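Local coordinates for protein CT_858 (Chlamydia trachomatis, PDB 3DOR) that is a secreted chlamydial protease, CPAF, that forms a dimer in its mature form and probably cleaves proteins as a serine-type endopeptidase, at residues H73-F79 with G506-L512; E15-Q19 with L36-S40; A80-L86 with F151-S156. One frame throughout, in Å; residues are numbered along the deposited sequence.

In the fold
Interactions 1 and 3 are antiparallel strand pairs on consecutive strands, 75-78 and 83-92, but in different sheets: the first joins strand 75-78 to 507-512 in the S41 peptidase region, the second lies in the PDZ domain. They meet where Phe78 N lies 2.8 Å from Ser156 O, probably a hydrogen bond. Interaction 2 instead rests on leucine packing and one serine-carboxylate bond between helices; its Leu17 and Leu18 touch Leu512 of interaction 1. Interaction 1 lies deepest, its centre about 16 Å from the chain's, with six buried residues; interaction 3 lies about 21 Å out and interaction 2 about 25 Å, with exposed Gln19 and Val37 at its rim. Interactions 1 and 2 touch the second subunit.

Interaction 1 (H73-F79 with G506-L512); sequences HAGVTFF and GIKTCSL
With CG anti to its carbonyl carbon (chi1 -71°), Phe79 sets its ring across Lys508, whose side chain points away from its own amide nitrogen (chi1 -175°) and runs on fully extended. The two cross at about a right angle in a CH-pi contact: Lys508 CB sits over the middle of one ring face, 3.8 Å from the centroid of Phe79, and CG follows over the same ring toward CE2. At the other end, Ser511 OG donates to His73 O at 2.6 Å, nearly in line with the C=O.

Between these ends the strands pair antiparallel. Gly75 and Ser511 exchange two backbone bonds, and Thr77 N reaches Thr509 O at 2.9 Å. Then a classic beta bulge shifts the register by one: Lys508 and Thr509 both face Thr77, whose O accepts Lys508 N at 2.8 Å and Thr509 N only weakly. Beyond it Phe79 N closes on Gly506 O at 2.6 Å. On the face of Val76 and Cys510, Val76 CG1 meets Ile507 CG2 at 3.7 Å.

Helix 55-67 covers Val76 and Phe78 through Ile66 and Gln59, helix 2-20 packs on Cys510 and Leu512, and strand 496-499 pairs along the far edge of 507-512.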
ATOM      1  N   HIS B  73      -6.065  -1.235 -18.603  1.00 29.80           N
ATOM      2  CA  HIS B  73      -5.862  -1.097 -17.164  1.00 32.95           C
ATOM      3  C   HIS B  73      -5.450  -2.431 -16.511  1.00 34.99           C
ATOM      4  O   HIS B  73      -4.712  -2.441 -15.525  1.00 37.76           O
ATOM      5  CB  HIS B  73      -7.151  -0.616 -16.477  1.00 34.91           C
ATOM      6  CG  HIS B  73      -7.325   0.872 -16.441  1.00 33.83           C
ATOM      7  ND1 HIS B  73      -6.268   1.748 -16.299  1.00 34.56           N
ATOM      8  CD2 HIS B  73      -8.447   1.635 -16.408  1.00 34.00           C
ATOM      9  CE1 HIS B  73      -6.730   2.980 -16.176  1.00 34.50           C
ATOM     10  NE2 HIS B  73      -8.051   2.939 -16.237  1.00 35.39           N
ATOM     11  N   ALA B  74      -5.936  -3.552 -17.040  1.00 32.92           N
ATOM     12  CA  ALA B  74      -5.628  -4.861 -16.456  1.00 31.82           C
ATOM     13  C   ALA B  74      -4.298  -5.470 -16.904  1.00 30.95           C
ATOM     14  O   ALA B  74      -4.054  -5.650 -18.096  1.00 29.95           O
ATOM     15  CB  ALA B  74      -6.776  -5.839 -16.736  1.00 29.43           C
ATOM     16  N   GLY B  75      -3.441  -5.798 -15.938  1.00 31.38           N
ATOM     17  CA  GLY B  75      -2.147  -6.372 -16.273  1.00 32.41           C
ATOM     18  C   GLY B  75      -1.336  -6.855 -15.080  1.00 32.53           C
ATOM     19  O   GLY B  75      -1.577  -6.450 -13.945  1.00 33.10           O
ATOM     20  N   VAL B  76      -0.363  -7.722 -15.338  1.00 32.46           N
ATOM     21  CA  VAL B  76       0.483  -8.258 -14.280  1.00 31.82           C
ATOM     22  C   VAL B  76       1.935  -7.848 -14.476  1.00 32.16           C
ATOM     23  O   VAL B  76       2.450  -7.900 -15.589  1.00 33.85           O
ATOM     24  CB  VAL B  76       0.453  -9.805 -14.258  1.00 34.75           C
ATOM     25  CG1 VAL B  76       1.160 -10.324 -13.007  1.00 33.86           C
ATOM     26  CG2 VAL B  76      -0.975 -10.312 -14.329  1.00 33.48           C
ATOM     27  N   THR B  77       2.592  -7.436 -13.398  1.00 31.06           N
ATOM     28  CA  THR B  77       4.005  -7.080 -13.462  1.00 30.97           C
ATOM     29  C   THR B  77       4.699  -8.109 -12.575  1.00 31.70           C
ATOM     30  O   THR B  77       4.093  -8.627 -11.634  1.00 30.65           O
ATOM     31  CB  THR B  77       4.286  -5.666 -12.915  1.00 31.35           C
ATOM     32  OG1 THR B  77       3.978  -5.617 -11.520  1.00 35.79           O
ATOM     33  CG2 THR B  77       3.445  -4.635 -13.652  1.00 32.41           C
ATOM     34  N   PHE B  78       5.961  -8.407 -12.861  1.00 30.83           N
ATOM     35  CA  PHE B  78       6.673  -9.413 -12.080  1.00 30.95           C
ATOM     36  C   PHE B  78       7.988  -8.928 -11.502  1.00 30.60           C
ATOM     37  O   PHE B  78       8.576  -7.968 -12.004  1.00 29.70           O
ATOM     38  CB  PHE B  78       6.936 -10.650 -12.953  1.00 28.05           C
ATOM     39  CG  PHE B  78       5.713 -11.156 -13.667  1.00 29.15           C
ATOM     40  CD1 PHE B  78       5.332 -10.611 -14.889  1.00 26.84           C
ATOM     41  CD2 PHE B  78       4.930 -12.166 -13.107  1.00 28.21           C
ATOM     42  CE1 PHE B  78       4.184 -11.062 -15.551  1.00 28.61           C
ATOM     43  CE2 PHE B  78       3.778 -12.624 -13.760  1.00 26.62           C
ATOM     44  CZ  PHE B  78       3.409 -12.071 -14.982  1.00 27.79           C
ATOM     45  N   PHE B  79       8.444  -9.596 -10.441  1.00 31.50           N
ATOM     46  CA  PHE B  79       9.725  -9.251  -9.827  1.00 33.28           C
ATOM     47  C   PHE B  79      10.788  -9.886 -10.721  1.00 32.97           C
ATOM     48  O   PHE B  79      11.307 -10.954 -10.406  1.00 35.33           O
ATOM     49  CB  PHE B  79       9.847  -9.831  -8.405  1.00 31.48           C
ATOM     50  CG  PHE B  79       8.970  -9.163  -7.380  1.00 30.17           C
ATOM     51  CD1 PHE B  79       7.860  -9.823  -6.851  1.00 30.33           C
ATOM     52  CD2 PHE B  79       9.265  -7.876  -6.924  1.00 31.34           C
ATOM     53  CE1 PHE B  79       7.061  -9.214  -5.881  1.00 28.27           C
ATOM     54  CE2 PHE B  79       8.474  -7.256  -5.958  1.00 28.44           C
ATOM     55  CZ  PHE B  79       7.369  -7.926  -5.434  1.00 30.03           C
ATOM     56  N   GLY B 506       6.688 -14.915  -8.496  1.00 31.53           N
ATOM     57  CA  GLY B 506       7.315 -13.647  -8.818  1.00 29.07           C
ATOM     58  C   GLY B 506       6.376 -12.535  -9.248  1.00 29.58           C
ATOM     59  O   GLY B 506       6.802 -11.569  -9.886  1.00 32.19           O
ATOM     60  N   ILE B 507       5.101 -12.663  -8.911  1.00 29.62           N
ATOM     61  CA  ILE B 507       4.118 -11.648  -9.264  1.00 30.38           C
ATOM     62  C   ILE B 507       4.287 -10.439  -8.347  1.00 30.34           C
ATOM     63  O   ILE B 507       4.295 -10.578  -7.128  1.00 30.89           O
ATOM     64  CB  ILE B 507       2.699 -12.194  -9.118  1.00 29.88           C
ATOM     65  CG1 ILE B 507       2.529 -13.422 -10.015  1.00 31.16           C
ATOM     66  CG2 ILE B 507       1.694 -11.117  -9.476  1.00 30.32           C
ATOM     67  CD1 ILE B 507       1.152 -14.043  -9.941  1.00 31.42           C
ATOM     68  N   LYS B 508       4.429  -9.255  -8.931  1.00 31.20           N
ATOM     69  CA  LYS B 508       4.622  -8.042  -8.139  1.00 32.68           C
ATOM     70  C   LYS B 508       3.301  -7.326  -7.913  1.00 33.61           C
ATOM     71  O   LYS B 508       2.965  -6.949  -6.789  1.00 33.53           O
ATOM     72  CB  LYS B 508       5.615  -7.112  -8.840  1.00 32.82           C
ATOM     73  CG  LYS B 508       5.994  -5.869  -8.037  1.00 35.27           C
ATOM     74  CD  LYS B 508       7.066  -5.049  -8.756  1.00 36.71           C
ATOM     75  CE  LYS B 508       7.532  -3.877  -7.900  1.00 41.19           C
ATOM     76  NZ  LYS B 508       8.599  -3.061  -8.543  1.00 42.31           N
ATOM     77  N   THR B 509       2.550  -7.143  -8.990  1.00 34.09           N
ATOM     78  CA  THR B 509       1.263  -6.476  -8.909  1.00 35.11           C
ATOM     79  C   THR B 509       0.370  -6.921 -10.053  1.00 35.17           C
ATOM     80  O   THR B 509       0.843  -7.272 -11.133  1.00 35.40           O
ATOM     81  CB  THR B 509       1.382  -4.930  -9.056  1.00 36.74           C
ATOM     82  OG1 THR B 509       2.336  -4.410  -8.124  1.00 40.40           O
ATOM     83  CG2 THR B 509       0.039  -4.275  -8.798  1.00 36.99           C
ATOM     84  N   CYS B 510      -0.928  -6.920  -9.802  1.00 33.19           N
ATOM     85  CA  CYS B 510      -1.882  -7.219 -10.839  1.00 32.29           C
ATOM     86  C   CYS B 510      -2.851  -6.063 -10.729  1.00 31.10           C
ATOM     87  O   CYS B 510      -3.511  -5.906  -9.705  1.00 31.62           O
ATOM     88  CB  CYS B 510      -2.625  -8.525 -10.592  1.00 34.23           C
ATOM     89  SG  CYS B 510      -3.892  -8.780 -11.849  1.00 36.15           S
ATOM     90  N   SER B 511      -2.903  -5.223 -11.755  1.00 28.61           N
ATOM     91  CA  SER B 511      -3.823  -4.099 -11.732  1.00 27.64           C
ATOM     92  C   SER B 511      -5.100  -4.587 -12.396  1.00 27.63           C
ATOM     93  O   SER B 511      -5.049  -5.344 -13.368  1.00 25.60           O
ATOM     94  CB  SER B 511      -3.239  -2.901 -12.486  1.00 26.71           C
ATOM     95  OG  SER B 511      -2.910  -3.248 -13.817  1.00 32.03           O
ATOM     96  N   LEU B 512      -6.239  -4.176 -11.844  1.00 28.13           N
ATOM     97  CA  LEU B 512      -7.545  -4.567 -12.359  1.00 27.13           C
ATOM     98  C   LEU B 512      -8.451  -3.342 -12.422  1.00 27.87           C
ATOM     99  O   LEU B 512      -8.083  -2.266 -11.951  1.00 27.45           O
ATOM    100  CB  LEU B 512      -8.163  -5.643 -11.456  1.00 27.06           C
ATOM    101  CG  LEU B 512      -7.405  -6.980 -11.452  1.00 30.57           C
ATOM    102  CD1 LEU B 512      -7.956  -7.893 -10.363  1.00 31.82           C
ATOM    103  CD2 LEU B 512      -7.518  -7.642 -12.832  1.00 30.79           C
TER

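Interaction 2 (E15-Q19 with L36-S40); sequences EHLLQ and LVQSS
Leu36 reaches across from the start of helix 36-48 to Glu15, Leu18 and Gln19 on helix 2-20, in an antiparallel helix pair whose short segments run at 167° to each other. Their axes come no closer than 10.8 Å, and the gap is bridged by side chains, mainly the long Glu15 and Leu36.

The tight part is the leucine packing and, beside it, the bond from Ser40 to Glu15. The first torsion of Leu36 carries its branch point toward helix 2-20, where the two methyls fork. CD1 comes to rest 3.6 Å from Leu18 CD1, the two leucines crossing at a slant, and the same methyl lies 3.8 Å from Glu15 CG, so the aliphatic part of the glutamate joins the packing. The other branch, Leu36 CD2, faces Leu18 CB at 3.8 Å. Phe65 of helix 55-67 touches Leu18, Leu36 and Ser40, and Leu18 also leans on Leu512 of strand 507-518, closing the buried side of the pair.

Toward solvent the fit is looser. Val37 only skirts the contact, its CA 4.3 Å from Glu15 OE1, and Gln19 lies along the exposed rim next to Leu36 CD2, where the modelled fit is doubtful.

The polar link lies one helical turn on from Leu36, at Ser40. Glu15 is stretched out from its first torsion (chi1 179°) onward, and this extension carries its carboxylate across to the serine. Ser40 OG, which is also hydrogen-bonded to Gln44 NE2, donates to Glu15 OE2 at 2.7 Å from above the carboxylate plane, 75° out of it.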
ATOM      1  N   GLU B  15      -7.969 -15.700 -11.057  1.00 35.91           N
ATOM      2  CA  GLU B  15      -9.285 -16.030 -11.583  1.00 35.54           C
ATOM      3  C   GLU B  15     -10.364 -15.635 -10.583  1.00 36.29           C
ATOM      4  O   GLU B  15     -11.428 -15.143 -10.963  1.00 35.41           O
ATOM      5  CB  GLU B  15      -9.390 -17.531 -11.875  1.00 36.00           C
ATOM      6  CG  GLU B  15     -10.760 -17.945 -12.400  1.00 40.31           C
ATOM      7  CD  GLU B  15     -10.926 -19.454 -12.518  1.00 43.01           C
ATOM      8  OE1 GLU B  15     -12.045 -19.903 -12.852  1.00 42.01           O
ATOM      9  OE2 GLU B  15      -9.941 -20.187 -12.280  1.00 45.27           O
ATOM     10  N   HIS B  16     -10.102 -15.853  -9.299  1.00 36.94           N
ATOM     11  CA  HIS B  16     -11.094 -15.506  -8.293  1.00 36.68           C
ATOM     12  C   HIS B  16     -11.255 -13.991  -8.186  1.00 35.95           C
ATOM     13  O   HIS B  16     -12.350 -13.495  -7.938  1.00 37.31           O
ATOM     14  CB  HIS B  16     -10.724 -16.108  -6.931  1.00 37.19           C
ATOM     15  CG  HIS B  16     -11.684 -15.748  -5.845  1.00 37.81           C
ATOM     16  ND1 HIS B  16     -11.376 -14.840  -4.853  1.00 37.55           N
ATOM     17  CD2 HIS B  16     -12.976 -16.103  -5.645  1.00 35.96           C
ATOM     18  CE1 HIS B  16     -12.438 -14.647  -4.093  1.00 38.41           C
ATOM     19  NE2 HIS B  16     -13.423 -15.401  -4.551  1.00 39.92           N
ATOM     20  N   LEU B  17     -10.170 -13.251  -8.378  1.00 37.01           N
ATOM     21  CA  LEU B  17     -10.252 -11.792  -8.318  1.00 38.23           C
ATOM     22  C   LEU B  17     -11.149 -11.301  -9.461  1.00 38.68           C
ATOM     23  O   LEU B  17     -11.902 -10.338  -9.310  1.00 38.21           O
ATOM     24  CB  LEU B  17      -8.858 -11.161  -8.447  1.00 36.84           C
ATOM     25  CG  LEU B  17      -7.825 -11.480  -7.360  1.00 36.99           C
ATOM     26  CD1 LEU B  17      -6.545 -10.691  -7.611  1.00 35.46           C
ATOM     27  CD2 LEU B  17      -8.395 -11.145  -5.996  1.00 37.33           C
ATOM     28  N   LEU B  18     -11.074 -11.988 -10.598  1.00 37.79           N
ATOM     29  CA  LEU B  18     -11.873 -11.626 -11.765  1.00 37.88           C
ATOM     30  C   LEU B  18     -13.378 -11.789 -11.574  1.00 38.47           C
ATOM     31  O   LEU B  18     -14.165 -11.227 -12.338  1.00 38.54           O
ATOM     32  CB  LEU B  18     -11.415 -12.433 -12.980  1.00 36.25           C
ATOM     33  CG  LEU B  18      -9.961 -12.166 -13.370  1.00 35.21           C
ATOM     34  CD1 LEU B  18      -9.623 -12.931 -14.633  1.00 34.80           C
ATOM     35  CD2 LEU B  18      -9.750 -10.673 -13.575  1.00 35.07           C
ATOM     36  N   GLN B  19     -13.788 -12.559 -10.570  1.00 38.02           N
ATOM     37  CA  GLN B  19     -15.212 -12.738 -10.313  1.00 37.47           C
ATOM     38  C   GLN B  19     -15.696 -11.887  -9.152  1.00 36.21           C
ATOM     39  O   GLN B  19     -16.887 -11.623  -9.014  1.00 36.39           O
ATOM     40  CB  GLN B  19     -15.524 -14.209 -10.029  1.00 43.61           C
ATOM     41  CG  GLN B  19     -15.302 -15.083 -11.237  1.00 49.49           C
ATOM     42  CD  GLN B  19     -15.999 -16.408 -11.142  1.00 52.41           C
ATOM     43  OE1 GLN B  19     -15.652 -17.246 -10.311  1.00 57.43           O
ATOM     44  NE2 GLN B  19     -16.995 -16.614 -11.998  1.00 53.50           N
ATOM     45  N   LEU B  36     -14.464 -16.357 -18.694  1.00 37.93           N
ATOM     46  CA  LEU B  36     -13.524 -16.555 -17.602  1.00 38.60           C
ATOM     47  C   LEU B  36     -13.070 -17.998 -17.365  1.00 39.47           C
ATOM     48  O   LEU B  36     -11.885 -18.302 -17.469  1.00 39.36           O
ATOM     49  CB  LEU B  36     -14.112 -15.972 -16.314  1.00 37.39           C
ATOM     50  CG  LEU B  36     -13.241 -16.102 -15.057  1.00 38.55           C
ATOM     51  CD1 LEU B  36     -11.785 -15.747 -15.357  1.00 38.15           C
ATOM     52  CD2 LEU B  36     -13.801 -15.196 -13.983  1.00 37.44           C
ATOM     53  N   VAL B  37     -14.006 -18.880 -17.040  1.00 41.55           N
ATOM     54  CA  VAL B  37     -13.671 -20.278 -16.779  1.00 42.82           C
ATOM     55  C   VAL B  37     -12.860 -20.884 -17.921  1.00 42.61           C
ATOM     56  O   VAL B  37     -11.809 -21.479 -17.700  1.00 42.23           O
ATOM     57  CB  VAL B  37     -14.947 -21.125 -16.562  1.00 43.97           C
ATOM     58  CG1 VAL B  37     -14.574 -22.581 -16.304  1.00 45.72           C
ATOM     59  CG2 VAL B  37     -15.742 -20.568 -15.392  1.00 44.23           C
ATOM     60  N   GLN B  38     -13.348 -20.719 -19.144  1.00 43.05           N
ATOM     61  CA  GLN B  38     -12.666 -21.252 -20.319  1.00 43.76           C
ATOM     62  C   GLN B  38     -11.247 -20.694 -20.519  1.00 43.44           C
ATOM     63  O   GLN B  38     -10.323 -21.440 -20.853  1.00 42.71           O
ATOM     64  CB  GLN B  38     -13.528 -21.001 -21.558  1.00 46.55           C
ATOM     65  CG  GLN B  38     -12.940 -21.532 -22.846  1.00 53.37           C
ATOM     66  CD  GLN B  38     -12.331 -20.440 -23.696  1.00 57.36           C
ATOM     67  OE1 GLN B  38     -13.038 -19.565 -24.203  1.00 60.94           O
ATOM     68  NE2 GLN B  38     -11.011 -20.477 -23.853  1.00 59.30           N
ATOM     69  N   SER B  39     -11.065 -19.390 -20.319  1.00 42.09           N
ATOM     70  CA  SER B  39      -9.735 -18.791 -20.467  1.00 41.92           C
ATOM     71  C   SER B  39      -8.833 -19.366 -19.378  1.00 40.76           C
ATOM     72  O   SER B  39      -7.647 -19.609 -19.594  1.00 41.06           O
ATOM     73  CB  SER B  39      -9.794 -17.265 -20.306  1.00 42.23           C
ATOM     74  OG  SER B  39     -10.681 -16.670 -21.239  1.00 44.30           O
ATOM     75  N   SER B  40      -9.404 -19.566 -18.197  1.00 39.99           N
ATOM     76  CA  SER B  40      -8.647 -20.115 -17.082  1.00 41.75           C
ATOM     77  C   SER B  40      -8.239 -21.555 -17.395  1.00 41.45           C
ATOM     78  O   SER B  40      -7.065 -21.921 -17.285  1.00 40.52           O
ATOM     79  CB  SER B  40      -9.485 -20.080 -15.807  1.00 41.47           C
ATOM     80  OG  SER B  40      -8.713 -20.505 -14.695  1.00 44.57           O
TER

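Interaction 3 (A80-L86 with F151-S156); sequences AIESAYL and FSRMAS
Leu86 CD1 approaches the ring of Phe151 obliquely, 3.6 Å from Phe151 CD2, and Leu86 CB also touches that corner of the ring. At the edge of the Tyr85 ring, near its plane, sits Ser152 OG, 4.2 Å from Tyr85 CD1, while Phe151 O approaches the same carbon at 3.4 Å from an oblique direction. Tyr85 reaches this place because its ring stem is trans to the main-chain nitrogen (chi1 176°), the ring lying on the face shared with Ser83, Ser152 and Met154.

These strands belong to the antiparallel sheet of the PDZ domain, where 152-154 pairs with one edge of 83-92 and strand 177-187 with the other. Ala84 and Arg153 form the hydrogen-bonded pair, each N-H meeting the partner's oxygen in the carbonyl plane at 2.9 Å. Leu86 N continues the ladder to Phe151 O, and Ala155 N closes it on Glu82 O. On the other face of the sheet, beside Ala84, the Arg153 guanidinium turns back to Thr149 O and Leu150 O, just before its strand.

One water extends the pairing past Ala155: it donates to Ala80 O and Glu82 O and accepts from Ser156 N at 2.8 Å. A second bridges Ala84 O and Ser152 OG alongside the ladder, donating to Ala84 O and lying 2.9 Å from Ser152 OG, to which it is hydrogen-bonded.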
ATOM      1  N   ALA B  80      11.090  -9.230 -11.836  1.00 34.09           N
ATOM      2  CA  ALA B  80      12.073  -9.715 -12.808  1.00 34.91           C
ATOM      3  C   ALA B  80      12.676  -8.517 -13.520  1.00 35.46           C
ATOM      4  O   ALA B  80      11.968  -7.554 -13.801  1.00 38.66           O
ATOM      5  CB  ALA B  80      11.393 -10.632 -13.816  1.00 33.58           C
ATOM      6  N   ILE B  81      13.971  -8.567 -13.825  1.00 35.00           N
ATOM      7  CA  ILE B  81      14.614  -7.434 -14.482  1.00 35.15           C
ATOM      8  C   ILE B  81      15.089  -7.645 -15.912  1.00 35.72           C
ATOM      9  O   ILE B  81      15.464  -6.683 -16.581  1.00 36.53           O
ATOM     10  CB  ILE B  81      15.818  -6.921 -13.670  1.00 36.34           C
ATOM     11  CG1 ILE B  81      16.902  -7.994 -13.602  1.00 36.43           C
ATOM     12  CG2 ILE B  81      15.366  -6.527 -12.268  1.00 38.08           C
ATOM     13  CD1 ILE B  81      18.122  -7.560 -12.825  1.00 36.25           C
ATOM     14  N   GLU B  82      15.088  -8.885 -16.384  1.00 35.25           N
ATOM     15  CA  GLU B  82      15.530  -9.148 -17.750  1.00 35.97           C
ATOM     16  C   GLU B  82      14.804  -8.238 -18.745  1.00 35.52           C
ATOM     17  O   GLU B  82      13.584  -8.078 -18.668  1.00 36.28           O
ATOM     18  CB  GLU B  82      15.273 -10.605 -18.121  1.00 36.01           C
ATOM     19  CG  GLU B  82      15.679 -10.935 -19.540  1.00 39.23           C
ATOM     20  CD  GLU B  82      15.442 -12.385 -19.878  1.00 39.00           C
ATOM     21  OE1 GLU B  82      14.360 -12.900 -19.527  1.00 40.92           O
ATOM     22  OE2 GLU B  82      16.329 -13.004 -20.496  1.00 40.06           O
ATOM     23  N   SER B  83      15.548  -7.648 -19.674  1.00 33.30           N
ATOM     24  CA  SER B  83      14.935  -6.771 -20.663  1.00 33.55           C
ATOM     25  C   SER B  83      15.782  -6.591 -21.919  1.00 33.55           C
ATOM     26  O   SER B  83      16.993  -6.825 -21.912  1.00 33.79           O
ATOM     27  CB  SER B  83      14.660  -5.396 -20.049  1.00 33.26           C
ATOM     28  OG  SER B  83      15.868  -4.680 -19.844  1.00 34.50           O
ATOM     29  N   ALA B  84      15.128  -6.165 -22.993  1.00 33.49           N
ATOM     30  CA  ALA B  84      15.785  -5.928 -24.276  1.00 34.53           C
ATOM     31  C   ALA B  84      15.277  -4.589 -24.793  1.00 33.82           C
ATOM     32  O   ALA B  84      14.088  -4.311 -24.717  1.00 35.33           O
ATOM     33  CB  ALA B  84      15.437  -7.038 -25.255  1.00 34.62           C
ATOM     34  N   TYR B  85      16.175  -3.767 -25.320  1.00 34.22           N
ATOM     35  CA  TYR B  85      15.793  -2.448 -25.806  1.00 33.90           C
ATOM     36  C   TYR B  85      16.610  -1.984 -27.003  1.00 32.72           C
ATOM     37  O   TYR B  85      17.822  -2.175 -27.031  1.00 33.09           O
ATOM     38  CB  TYR B  85      15.971  -1.430 -24.676  1.00 33.77           C
ATOM     39  CG  TYR B  85      15.691   0.008 -25.066  1.00 35.11           C
ATOM     40  CD1 TYR B  85      14.382   0.473 -25.199  1.00 35.46           C
ATOM     41  CD2 TYR B  85      16.738   0.908 -25.281  1.00 34.14           C
ATOM     42  CE1 TYR B  85      14.118   1.802 -25.537  1.00 36.65           C
ATOM     43  CE2 TYR B  85      16.491   2.238 -25.618  1.00 36.14           C
ATOM     44  CZ  TYR B  85      15.176   2.678 -25.744  1.00 37.98           C
ATOM     45  OH  TYR B  85      14.920   3.987 -26.076  1.00 40.14           O
ATOM     46  N   LEU B  86      15.936  -1.378 -27.980  1.00 30.91           N
ATOM     47  CA  LEU B  86      16.585  -0.812 -29.162  1.00 30.79           C
ATOM     48  C   LEU B  86      16.222   0.674 -29.166  1.00 31.49           C
ATOM     49  O   LEU B  86      15.048   1.030 -29.101  1.00 32.06           O
ATOM     50  CB  LEU B  86      16.098  -1.501 -30.435  1.00 29.24           C
ATOM     51  CG  LEU B  86      16.629  -2.937 -30.560  1.00 31.88           C
ATOM     52  CD1 LEU B  86      16.059  -3.628 -31.793  1.00 27.88           C
ATOM     53  CD2 LEU B  86      18.155  -2.884 -30.617  1.00 28.42           C
ATOM     54  N   PHE B 151      10.260  -2.308 -29.737  1.00 30.75           N
ATOM     55  CA  PHE B 151      11.669  -2.169 -29.380  1.00 31.22           C
ATOM     56  C   PHE B 151      11.932  -2.151 -27.874  1.00 30.37           C
ATOM     57  O   PHE B 151      12.987  -1.706 -27.427  1.00 31.04           O
ATOM     58  CB  PHE B 151      12.245  -0.906 -30.023  1.00 34.28           C
ATOM     59  CG  PHE B 151      12.331  -0.975 -31.526  1.00 37.07           C
ATOM     60  CD1 PHE B 151      12.010   0.128 -32.301  1.00 38.09           C
ATOM     61  CD2 PHE B 151      12.757  -2.134 -32.164  1.00 39.27           C
ATOM     62  CE1 PHE B 151      12.114   0.081 -33.695  1.00 39.54           C
ATOM     63  CE2 PHE B 151      12.863  -2.193 -33.558  1.00 40.02           C
ATOM     64  CZ  PHE B 151      12.542  -1.082 -34.322  1.00 38.43           C
ATOM     65  N   SER B 152      10.987  -2.655 -27.090  1.00 30.19           N
ATOM     66  CA  SER B 152      11.157  -2.678 -25.637  1.00 29.85           C
ATOM     67  C   SER B 152      10.470  -3.903 -25.043  1.00 30.06           C
ATOM     68  O   SER B 152       9.251  -3.914 -24.858  1.00 29.61           O
ATOM     69  CB  SER B 152      10.579  -1.391 -25.027  1.00 29.29           C
ATOM     70  OG  SER B 152      10.919  -1.285 -23.660  1.00 30.90           O
ATOM     71  N   ARG B 153      11.256  -4.941 -24.761  1.00 31.21           N
ATOM     72  CA  ARG B 153      10.732  -6.188 -24.207  1.00 30.69           C
ATOM     73  C   ARG B 153      11.146  -6.286 -22.747  1.00 31.96           C
ATOM     74  O   ARG B 153      12.315  -6.105 -22.412  1.00 32.52           O
ATOM     75  CB  ARG B 153      11.277  -7.383 -24.987  1.00 29.02           C
ATOM     76  CG  ARG B 153      11.129  -7.257 -26.492  1.00 30.50           C
ATOM     77  CD  ARG B 153       9.672  -7.230 -26.927  1.00 29.88           C
ATOM     78  NE  ARG B 153       9.573  -6.880 -28.338  1.00 32.81           N
ATOM     79  CZ  ARG B 153       9.895  -7.690 -29.345  1.00 34.42           C
ATOM     80  NH1 ARG B 153      10.322  -8.921 -29.108  1.00 31.93           N
ATOM     81  NH2 ARG B 153       9.846  -7.244 -30.593  1.00 33.32           N
ATOM     82  N   MET B 154      10.191  -6.595 -21.878  1.00 34.01           N
ATOM     83  CA  MET B 154      10.480  -6.652 -20.455  1.00 34.17           C
ATOM     84  C   MET B 154       9.878  -7.854 -19.753  1.00 33.13           C
ATOM     85  O   MET B 154       8.668  -8.056 -19.789  1.00 34.17           O
ATOM     86  CB  MET B 154       9.969  -5.370 -19.797  1.00 34.16           C
ATOM     87  CG  MET B 154      10.677  -4.113 -20.285  1.00 36.70           C
ATOM     88  SD  MET B 154       9.787  -2.599 -19.887  1.00 41.33           S
ATOM     89  CE  MET B 154      10.047  -2.541 -18.133  1.00 41.45           C
ATOM     90  N   ALA B 155      10.724  -8.652 -19.110  1.00 31.95           N
ATOM     91  CA  ALA B 155      10.223  -9.815 -18.390  1.00 33.11           C
ATOM     92  C   ALA B 155       9.332  -9.310 -17.257  1.00 31.25           C
ATOM     93  O   ALA B 155       8.485 -10.045 -16.764  1.00 30.46           O
ATOM     94  CB  ALA B 155      11.382 -10.647 -17.817  1.00 32.39           C
ATOM     95  N   SER B 156       9.528  -8.053 -16.853  1.00 28.97           N
ATOM     96  CA  SER B 156       8.729  -7.468 -15.778  1.00 28.23           C
ATOM     97  C   SER B 156       7.268  -7.370 -16.203  1.00 27.78           C
ATOM     98  O   SER B 156       6.375  -7.254 -15.368  1.00 26.38           O
ATOM     99  CB  SER B 156       9.249  -6.066 -15.397  1.00 28.26           C
ATOM    100  OG  SER B 156       9.079  -5.127 -16.451  1.00 28.65           O
TER
HETATM  101  O   HOH W   1      12.032  -6.726 -16.793  1.00 35.95           O
HETATM  102  O   HOH W   2      13.107  -2.767 -22.518  1.00 44.01           O